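TRNA (cytosine(38)-C(5))-methyltransferase (Schizosaccharomyces pombe, PDB 6FDF) transfers a methyl group from S-adenosyl-L-methionine to C5 of cytosine 38 in the anticodon loop of tRNA(Asp) and, less efficiently, of tRNA(Glu). Local coordinates at residues 69-72 with 73-76; 137-140 with 141-145; 182-185 with 186-189. All blocks are in the same frame, centred on the assembly; numbering follows the deposited sequence. Where two conformers were deposited one is given.

How the interactions relate
The interactions follow in series without touching. Interaction 1 lies at the end of helix 68-74, just before strand 78-81; interaction 2 spans most of helix 134-145, between strands 121-127 and 148-155 in chain order; interaction 3 is a short 3-10 helix after strand 168-175. Their centres stand about 21 Å (1 to 2), 23 Å (2 to 3) and 31 Å (1 to 3) apart. Helices 68-74 and 134-145 pack on the same seven-stranded mixed sheet, the core of the class I methyltransferase fold, while interaction 3 packs against helix 318-328. All are local packing within this fold; interaction 2 comes nearest the predicted active site, its Cys139 side chain about 8 Å from that of Cys85.

Interaction 1: residues 69-72 with 73-76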
ATOM      1  N   LYS A  69     -26.605  -9.148  -0.265  1.00 34.54           N
ATOM      2  CA  LYS A  69     -26.770 -10.110  -1.352  1.00 37.96           C
ATOM      3  C   LYS A  69     -25.543 -10.148  -2.257  1.00 38.75           C
ATOM      4  O   LYS A  69     -25.187 -11.210  -2.784  1.00 39.78           O
ATOM      5  CB  LYS A  69     -28.023  -9.773  -2.161  1.00 46.23           C
ATOM      6  CG  LYS A  69     -29.318  -9.920  -1.378  1.00 55.81           C
ATOM      7  CD  LYS A  69     -30.537  -9.742  -2.277  1.00 66.53           C
ATOM      8  CE  LYS A  69     -30.685 -10.907  -3.244  1.00 71.19           C
ATOM      9  NZ  LYS A  69     -32.031 -10.936  -3.886  1.00 75.53           N
ATOM     10  N   ASP A  70     -24.896  -8.996  -2.472  1.00 34.92           N
ATOM     11  CA  ASP A  70     -23.642  -8.980  -3.224  1.00 37.26           C
ATOM     12  C   ASP A  70     -22.568  -9.796  -2.516  1.00 34.27           C
ATOM     13  O   ASP A  70     -21.908 -10.646  -3.128  1.00 35.53           O
ATOM     14  CB  ASP A  70     -23.157  -7.543  -3.434  1.00 35.92           C
ATOM     15  CG  ASP A  70     -24.094  -6.723  -4.302  1.00 41.38           C
ATOM     16  OD1 ASP A  70     -24.768  -7.303  -5.184  1.00 44.06           O
ATOM     17  OD2 ASP A  70     -24.147  -5.488  -4.105  1.00 39.35           O
ATOM     18  N   PHE A  71     -22.364  -9.537  -1.222  1.00 31.71           N
ATOM     19  CA  PHE A  71     -21.374 -10.299  -0.468  1.00 29.46           C
ATOM     20  C   PHE A  71     -21.723 -11.782  -0.425  1.00 34.30           C
ATOM     21  O   PHE A  71     -20.829 -12.638  -0.458  1.00 34.01           O
ATOM     22  CB  PHE A  71     -21.252  -9.737   0.945  1.00 31.49           C
ATOM     23  CG  PHE A  71     -20.542  -8.416   1.014  1.00 30.36           C
ATOM     24  CD1 PHE A  71     -19.183  -8.335   0.763  1.00 31.08           C
ATOM     25  CD2 PHE A  71     -21.230  -7.263   1.343  1.00 33.31           C
ATOM     26  CE1 PHE A  71     -18.522  -7.123   0.831  1.00 33.92           C
ATOM     27  CE2 PHE A  71     -20.574  -6.044   1.414  1.00 35.56           C
ATOM     28  CZ  PHE A  71     -19.219  -5.975   1.157  1.00 34.61           C
ATOM     29  N   ASP A  72     -23.022 -12.106  -0.360  1.00 33.13           N
ATOM     30  CA  ASP A  72     -23.447 -13.503  -0.371  1.00 36.10           C
ATOM     31  C   ASP A  72     -23.057 -14.184  -1.676  1.00 38.91           C
ATOM     32  O   ASP A  72     -22.584 -15.328  -1.674  1.00 39.05           O
ATOM     33  CB  ASP A  72     -24.958 -13.603  -0.167  1.00 39.51           C
ATOM     34  CG  ASP A  72     -25.386 -13.282   1.254  1.00 37.78           C
ATOM     35  OD1 ASP A  72     -24.537 -13.349   2.168  1.00 34.71           O
ATOM     36  OD2 ASP A  72     -26.585 -12.977   1.454  1.00 41.74           O
ATOM     37  N   ALA A  73     -23.261 -13.497  -2.801  1.00 36.96           N
ATOM     38  CA  ALA A  73     -22.877 -14.056  -4.093  1.00 36.02           C
ATOM     39  C   ALA A  73     -21.366 -14.234  -4.205  1.00 35.59           C
ATOM     40  O   ALA A  73     -20.897 -15.228  -4.772  1.00 35.32           O
ATOM     41  CB  ALA A  73     -23.399 -13.165  -5.219  1.00 38.81           C
ATOM     42  N   PHE A  74     -20.587 -13.275  -3.692  1.00 33.34           N
ATOM     43  CA  PHE A  74     -19.133 -13.434  -3.684  1.00 33.34           C
ATOM     44  C   PHE A  74     -18.718 -14.673  -2.899  1.00 36.01           C
ATOM     45  O   PHE A  74     -17.795 -15.392  -3.304  1.00 37.01           O
ATOM     46  CB  PHE A  74     -18.460 -12.192  -3.097  1.00 32.77           C
ATOM     47  CG  PHE A  74     -18.574 -10.972  -3.963  1.00 34.60           C
ATOM     48  CD1 PHE A  74     -18.435 -11.066  -5.340  1.00 40.71           C
ATOM     49  CD2 PHE A  74     -18.813  -9.729  -3.402  1.00 36.20           C
ATOM     50  CE1 PHE A  74     -18.541  -9.943  -6.143  1.00 45.22           C
ATOM     51  CE2 PHE A  74     -18.924  -8.600  -4.201  1.00 37.51           C
ATOM     52  CZ  PHE A  74     -18.786  -8.708  -5.571  1.00 41.22           C
ATOM     53  N   ASP A  75     -19.347 -14.900  -1.746  1.00 31.77           N
ATOM     54  CA  ASP A  75     -19.128 -16.093  -0.925  1.00 33.31           C
ATOM     55  C   ASP A  75     -17.640 -16.303  -0.626  1.00 34.66           C
ATOM     56  O   ASP A  75     -17.055 -17.346  -0.923  1.00 35.81           O
ATOM     57  CB  ASP A  75     -19.736 -17.325  -1.597  1.00 35.52           C
ATOM     58  CG  ASP A  75     -19.735 -18.541  -0.694  1.00 38.96           C
ATOM     59  OD1 ASP A  75     -19.958 -18.379   0.525  1.00 41.35           O
ATOM     60  OD2 ASP A  75     -19.510 -19.657  -1.206  1.00 43.99           O
ATOM     61  N   CYS A  76     -17.027 -15.286  -0.029  1.00 31.49           N
ATOM     62  CA  CYS A  76     -15.590 -15.277   0.210  1.00 33.20           C
ATOM     63  C   CYS A  76     -15.278 -15.431   1.692  1.00 35.06           C
ATOM     64  O   CYS A  76     -15.957 -14.854   2.550  1.00 33.64           O
ATOM     65  CB  CYS A  76     -14.955 -13.997  -0.334  1.00 31.84           C
ATOM     66  SG  CYS A  76     -14.821 -14.013  -2.132  1.00 33.84           S
TER
HETATM   67  O   HOH W   1     -18.519 -12.941   1.021  1.00 34.70           O
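Phe71 and Phe74 meet on the inner side of the last turn of helix 68-74, CD1 of the first 4.4 Å from CD2 of the second. The closer packing is ring against backbone: the Asp70 carbonyl lies over one face of the Phe74 ring, its O 3.2 Å from CD2. Phe74 CG stands opposite its own carbonyl carbon (chi1 -69°), which swings the ring back over the preceding turn. Asp70 O also accepts from Phe74 N at 3.0 Å, close to straight at 163°. Phe71 O serves two donors, Asp75 N at 3.0 Å and a water at 2.8 Å that in turn accepts from Cys76 N, carrying the chain on where Asp75, with positive phi, leaves the helix. The outer side is looser and polar. Exposed Lys69 points its CB away from residues 73-76 and exposed Ala73 adds only a methyl, while Asp70 OD2 accepts from Thr67 N and Asp72 OD1 from Asn116 N, so these short acids serve backbone donors nearby. Large aromatics suit the inner side because they reach the sheet: Phe71 stacks on Trp79 and touches Leu14 of strand 11-16, and Phe74 spans Leu14 and, on strand 34-41, Cys38 and Ile40.

Interaction 2: residues 137-140 with 141-145; sequences EECR and KVLRN
Lys141 reaches back along helix 134-145 to two acids of the preceding turn, Glu137 and Glu138, forming a salt-bridge network on the exposed side. Its NZ approaches Glu138 OE2 at 3.3 Å, a salt bridge whose hydrogen bond is weak, and Glu137 OE2 at 4.0 Å, a long one. In both pairs the side chains run side by side and point the same way. Lysine suits the place because its long chain can bend: CG stands opposite the backbone N (chi1 -164°), and turns at the next two torsions bring the ammonium group within range of both carboxylates. Glu138 also folds, at chi2 (-61°), whereas Glu137 is extended beyond CG. The ammonium probably offsets part of the repulsion between the neighbouring carboxylates.

On the inner side the contact is apolar: Cys139 SG rests 3.6 Å from Leu143 CD1, one helical turn on. Leu143 CG also lies 3.2 Å from Cys139 O, the oxygen that accepts from Leu143 N at 3.0 Å. The regular helix bonding, each N-H to the carbonyl four residues earlier, as Arg144 N to Arg140 O at 2.9 Å, sets these side chains one turn apart. Further out, Arg140, extended from CG to NE, reaches Glu152, which its NE meets in a salt bridge, and its NH1 donates to Glu131 O.

Small Cys139 fits a close helix-sheet junction, touching Ile124 of strand 121-127 as well as Phe105 and Leu109 of helix 103-111. Branched Leu143 reaches Ile122 on strand 121-127 and both Tyr148 and Leu150 on strand 148-155.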
ATOM      1  N   GLU A 137     -13.054   3.188  15.631  1.00 34.09           N
ATOM      2  CA  GLU A 137     -13.871   2.847  16.788  1.00 35.96           C
ATOM      3  C   GLU A 137     -15.102   2.061  16.355  1.00 40.23           C
ATOM      4  O   GLU A 137     -15.461   1.055  16.980  1.00 35.46           O
ATOM      5  CB  GLU A 137     -14.263   4.119  17.538  1.00 37.91           C
ATOM      6  CG  GLU A 137     -15.097   3.905  18.782  1.00 42.21           C
ATOM      7  CD  GLU A 137     -15.584   5.218  19.371  1.00 58.75           C
ATOM      8  OE1 GLU A 137     -14.791   6.181  19.400  1.00 64.03           O
ATOM      9  OE2 GLU A 137     -16.757   5.289  19.797  1.00 70.92           O
ATOM     10  N   GLU A 138     -15.733   2.485  15.259  1.00 34.12           N
ATOM     11  CA  GLU A 138     -16.893   1.767  14.737  1.00 36.20           C
ATOM     12  C   GLU A 138     -16.502   0.388  14.225  1.00 34.10           C
ATOM     13  O   GLU A 138     -17.250  -0.582  14.397  1.00 34.10           O
ATOM     14  CB  GLU A 138     -17.559   2.583  13.630  1.00 37.37           C
ATOM     15  CG  GLU A 138     -18.163   3.891  14.125  1.00 43.97           C
ATOM     16  CD  GLU A 138     -19.247   3.666  15.159  1.00 54.11           C
ATOM     17  OE1 GLU A 138     -20.173   2.873  14.881  1.00 50.77           O
ATOM     18  OE2 GLU A 138     -19.167   4.271  16.251  1.00 62.93           O
ATOM     19  N   CYS A 139     -15.328   0.283  13.605  1.00 32.19           N
ATOM     20  CA  CYS A 139     -14.854  -1.001  13.097  1.00 31.32           C
ATOM     21  C   CYS A 139     -14.608  -1.994  14.233  1.00 33.10           C
ATOM     22  O   CYS A 139     -15.059  -3.142  14.171  1.00 32.73           O
ATOM     23  CB  CYS A 139     -13.587  -0.789  12.273  1.00 32.06           C
ATOM     24  SG  CYS A 139     -12.801  -2.321  11.725  1.00 35.33           S
ATOM     25  N   ARG A 140     -13.874  -1.580  15.274  1.00 32.33           N
ATOM     26  CA  ARG A 140     -13.641  -2.484  16.401  1.00 31.65           C
ATOM     27  C   ARG A 140     -14.955  -2.944  17.019  1.00 37.37           C
ATOM     28  O   ARG A 140     -15.098  -4.112  17.405  1.00 34.13           O
ATOM     29  CB  ARG A 140     -12.781  -1.805  17.474  1.00 33.23           C
ATOM     30  CG  ARG A 140     -11.437  -1.305  16.989  1.00 34.37           C
ATOM     31  CD  ARG A 140     -10.574  -0.821  18.146  1.00 39.89           C
ATOM     32  NE  ARG A 140      -9.351  -0.197  17.655  1.00 38.26           N
ATOM     33  CZ  ARG A 140      -9.210   1.107  17.436  1.00 40.47           C
ATOM     34  NH1 ARG A 140      -8.064   1.577  16.964  1.00 39.89           N
ATOM     35  NH2 ARG A 140     -10.201   1.944  17.712  1.00 37.32           N
ATOM     36  N   LYS A 141     -15.931  -2.041  17.103  1.00 33.27           N
ATOM     37  CA  LYS A 141     -17.202  -2.353  17.746  1.00 35.04           C
ATOM     38  C   LYS A 141     -17.977  -3.422  16.977  1.00 33.94           C
ATOM     39  O   LYS A 141     -18.446  -4.405  17.564  1.00 34.18           O
ATOM     40  CB  LYS A 141     -18.022  -1.069  17.885  1.00 38.26           C
ATOM     41  CG  LYS A 141     -19.181  -1.141  18.844  1.00 44.86           C
ATOM     42  CD  LYS A 141     -19.442   0.225  19.480  1.00 47.47           C
ATOM     43  CE  LYS A 141     -19.431   1.349  18.452  1.00 47.88           C
ATOM     44  NZ  LYS A 141     -19.700   2.681  19.083  1.00 49.77           N
ATOM     45  N   VAL A 142     -18.119  -3.256  15.661  0.54 32.77           N
ATOM     46  CA  VAL A 142     -18.914  -4.222  14.904  0.54 32.25           C
ATOM     47  C   VAL A 142     -18.179  -5.554  14.794  0.54 32.29           C
ATOM     48  O   VAL A 142     -18.804  -6.622  14.813  0.54 31.80           O
ATOM     49  CB  VAL A 142     -19.300  -3.658  13.522  0.54 32.82           C
ATOM     50  CG1 VAL A 142     -18.079  -3.469  12.635  0.54 30.31           C
ATOM     51  CG2 VAL A 142     -20.330  -4.565  12.851  0.54 30.81           C
ATOM     52  N   LEU A 143     -16.847  -5.523  14.681  1.00 31.00           N
ATOM     53  CA  LEU A 143     -16.088  -6.769  14.615  1.00 30.59           C
ATOM     54  C   LEU A 143     -16.189  -7.538  15.927  1.00 31.91           C
ATOM     55  O   LEU A 143     -16.417  -8.754  15.929  1.00 33.77           O
ATOM     56  CB  LEU A 143     -14.627  -6.486  14.253  1.00 29.26           C
ATOM     57  CG  LEU A 143     -14.362  -5.967  12.839  1.00 32.25           C
ATOM     58  CD1 LEU A 143     -12.860  -5.854  12.574  1.00 37.28           C
ATOM     59  CD2 LEU A 143     -15.023  -6.856  11.796  1.00 35.25           C
ATOM     60  N   ARG A 144     -16.000  -6.849  17.058  1.00 32.56           N
ATOM     61  CA  ARG A 144     -16.183  -7.487  18.360  1.00 34.95           C
ATOM     62  C   ARG A 144     -17.588  -8.064  18.506  1.00 38.87           C
ATOM     63  O   ARG A 144     -17.760  -9.201  18.963  1.00 35.66           O
ATOM     64  CB  ARG A 144     -15.900  -6.484  19.483  1.00 36.73           C
ATOM     65  CG  ARG A 144     -16.331  -6.959  20.872  1.00 50.88           C
ATOM     66  CD  ARG A 144     -16.164  -5.884  21.954  1.00 61.42           C
ATOM     67  NE  ARG A 144     -17.239  -4.893  21.961  1.00 78.93           N
ATOM     68  CZ  ARG A 144     -17.074  -3.600  21.692  1.00 84.82           C
ATOM     69  NH1 ARG A 144     -15.869  -3.129  21.398  1.00 84.45           N
ATOM     70  NH2 ARG A 144     -18.112  -2.774  21.728  1.00 86.28           N
ATOM     71  N   ASN A 145     -18.605  -7.307  18.096  1.00 33.76           N
ATOM     72  CA  ASN A 145     -19.978  -7.789  18.221  1.00 34.75           C
ATOM     73  C   ASN A 145     -20.269  -8.962  17.293  1.00 33.93           C
ATOM     74  O   ASN A 145     -21.128  -9.794  17.609  1.00 34.15           O
ATOM     75  CB  ASN A 145     -20.958  -6.645  17.960  1.00 34.37           C
ATOM     76  CG  ASN A 145     -21.021  -5.670  19.112  1.00 36.04           C
ATOM     77  OD1 ASN A 145     -20.545  -5.959  20.215  1.00 36.84           O
ATOM     78  ND2 ASN A 145     -21.603  -4.504  18.868  1.00 35.77           N
TER

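Interaction 3: residues 182-185 with 186-189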
ATOM      1  N   SER A 182      -0.377 -12.209  18.278  1.00 44.58           N
ATOM      2  CA  SER A 182       0.079 -10.837  18.408  1.00 44.71           C
ATOM      3  C   SER A 182       0.607 -10.384  17.058  1.00 43.08           C
ATOM      4  O   SER A 182       1.204 -11.174  16.322  1.00 48.37           O
ATOM      5  CB  SER A 182       1.176 -10.708  19.474  1.00 56.69           C
ATOM      6  OG  SER A 182       1.779  -9.427  19.426  1.00 57.62           O
ATOM      7  N   ILE A 183       0.393  -9.105  16.751  1.00 43.23           N
ATOM      8  CA  ILE A 183       0.912  -8.538  15.511  1.00 49.00           C
ATOM      9  C   ILE A 183       2.426  -8.697  15.436  1.00 47.42           C
ATOM     10  O   ILE A 183       2.992  -8.823  14.344  1.00 45.28           O
ATOM     11  CB  ILE A 183       0.474  -7.063  15.387  1.00 58.22           C
ATOM     12  CG1 ILE A 183       0.643  -6.568  13.952  1.00 62.68           C
ATOM     13  CG2 ILE A 183       1.217  -6.178  16.381  1.00 65.35           C
ATOM     14  CD1 ILE A 183      -0.583  -6.792  13.095  1.00 55.08           C
ATOM     15  N   ASP A 184       3.101  -8.733  16.586  1.00 45.46           N
ATOM     16  CA  ASP A 184       4.554  -8.816  16.596  1.00 50.00           C
ATOM     17  C   ASP A 184       5.069 -10.176  16.145  1.00 47.72           C
ATOM     18  O   ASP A 184       6.270 -10.305  15.882  1.00 45.09           O
ATOM     19  CB  ASP A 184       5.080  -8.496  17.994  1.00 60.95           C
ATOM     20  CG  ASP A 184       4.815  -7.059  18.399  1.00 72.41           C
ATOM     21  OD1 ASP A 184       4.958  -6.162  17.542  1.00 75.52           O
ATOM     22  OD2 ASP A 184       4.469  -6.827  19.575  1.00 78.49           O
ATOM     23  N   ASP A 185       4.201 -11.191  16.058  1.00 45.25           N
ATOM     24  CA  ASP A 185       4.630 -12.489  15.553  1.00 47.80           C
ATOM     25  C   ASP A 185       5.090 -12.398  14.106  1.00 41.02           C
ATOM     26  O   ASP A 185       5.826 -13.273  13.638  1.00 44.93           O
ATOM     27  CB  ASP A 185       3.497 -13.508  15.692  1.00 58.90           C
ATOM     28  CG  ASP A 185       2.981 -13.612  17.117  1.00 72.47           C
ATOM     29  OD1 ASP A 185       3.800 -13.486  18.050  1.00 71.08           O
ATOM     30  OD2 ASP A 185       1.762 -13.814  17.302  1.00 71.53           O
ATOM     31  N   VAL A 186       4.690 -11.336  13.405  1.00 43.61           N
ATOM     32  CA  VAL A 186       5.023 -11.163  12.002  1.00 47.65           C
ATOM     33  C   VAL A 186       6.526 -11.071  11.788  1.00 48.56           C
ATOM     34  O   VAL A 186       7.009 -11.345  10.686  1.00 49.38           O
ATOM     35  CB  VAL A 186       4.292  -9.912  11.462  1.00 53.75           C
ATOM     36  CG1 VAL A 186       5.006  -8.628  11.870  1.00 43.81           C
ATOM     37  CG2 VAL A 186       4.119  -9.991   9.974  1.00 60.05           C
ATOM     38  N   PHE A 187       7.287 -10.691  12.819  1.00 47.81           N
ATOM     39  CA  PHE A 187       8.729 -10.564  12.650  1.00 46.01           C
ATOM     40  C   PHE A 187       9.427 -11.914  12.594  1.00 49.93           C
ATOM     41  O   PHE A 187      10.553 -11.992  12.093  1.00 55.28           O
ATOM     42  CB  PHE A 187       9.298  -9.673  13.764  1.00 44.21           C
ATOM     43  CG  PHE A 187       8.891  -8.240  13.614  1.00 42.28           C
ATOM     44  CD1 PHE A 187       9.489  -7.439  12.654  1.00 51.68           C
ATOM     45  CD2 PHE A 187       7.849  -7.718  14.358  1.00 44.13           C
ATOM     46  CE1 PHE A 187       9.091  -6.126  12.476  1.00 49.26           C
ATOM     47  CE2 PHE A 187       7.433  -6.410  14.168  1.00 46.42           C
ATOM     48  CZ  PHE A 187       8.064  -5.611  13.239  1.00 48.50           C
ATOM     49  N   GLN A 188       8.780 -12.980  13.072  1.00 49.23           N
ATOM     50  CA  GLN A 188       9.315 -14.326  12.915  1.00 53.69           C
ATOM     51  C   GLN A 188       9.342 -14.762  11.457  1.00 65.96           C
ATOM     52  O   GLN A 188       9.979 -15.774  11.140  1.00 70.68           O
ATOM     53  CB  GLN A 188       8.504 -15.325  13.740  1.00 51.06           C
ATOM     54  CG  GLN A 188       8.574 -15.087  15.240  1.00 61.72           C
ATOM     55  CD  GLN A 188       7.489 -15.823  16.001  1.00 69.53           C
ATOM     56  OE1 GLN A 188       7.101 -16.933  15.636  1.00 60.71           O
ATOM     57  NE2 GLN A 188       6.990 -15.205  17.066  1.00 80.33           N
ATOM     58  N   PHE A 189       8.696 -14.006  10.568  1.00 67.13           N
ATOM     59  CA  PHE A 189       8.694 -14.279   9.138  1.00 71.34           C
ATOM     60  C   PHE A 189       9.744 -13.494   8.383  1.00 81.28           C
ATOM     61  O   PHE A 189      10.123 -13.903   7.282  1.00 86.02           O
ATOM     62  CB  PHE A 189       7.342 -13.947   8.503  1.00 59.06           C
ATOM     63  CG  PHE A 189       6.221 -14.793   8.987  1.00 56.66           C
ATOM     64  CD1 PHE A 189       6.218 -16.157   8.747  1.00 55.86           C
ATOM     65  CD2 PHE A 189       5.145 -14.226   9.642  1.00 50.64           C
ATOM     66  CE1 PHE A 189       5.173 -16.945   9.181  1.00 56.79           C
ATOM     67  CE2 PHE A 189       4.094 -15.007  10.076  1.00 52.39           C
ATOM     68  CZ  PHE A 189       4.105 -16.368   9.843  1.00 54.92           C
TER
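A short 3-10 helix, 183-188, introduced by an ST turn at Ser182, joins Asp185 to Gln188 through the bond from Gln188 N to Asp185 O, 3.0 Å. The two side chains lie side by side, pointing the same way, carboxylate and amide planes 58° apart. At 3.8 Å Asp185 OD1 and Gln188 NE2 are neighbours without a hydrogen bond; Asp185 OD2 accepts from Ser182 N at 2.8 Å, the donor above the carboxylate plane. Asp185 CG, opposite its own carbonyl carbon (chi1 -55°), turns the carboxylate back toward Ser182. Ser182 OG accepts from Asp184 N, so a serine and a short acid hold two backbone N-H groups at the start of the helix. Replacing Asp185 with an alanine would probably leave Ser182 N without this acceptor and the helix start less firmly held. Each 3-10 link spans three residues: Val186 N bonds to Ile183 O at 3.2 Å, and Phe187 N to Asp184 O, both donors above the carbonyl planes. Asp184 O lies at the edge of the Phe187 ring, 3.4 Å from CD2. Val186 CG1 sits over a face of that ring, near its rim; the branched valine packs against Tyr323 and Leu324 of helix 318-328, while Phe187 stacks on Phe160.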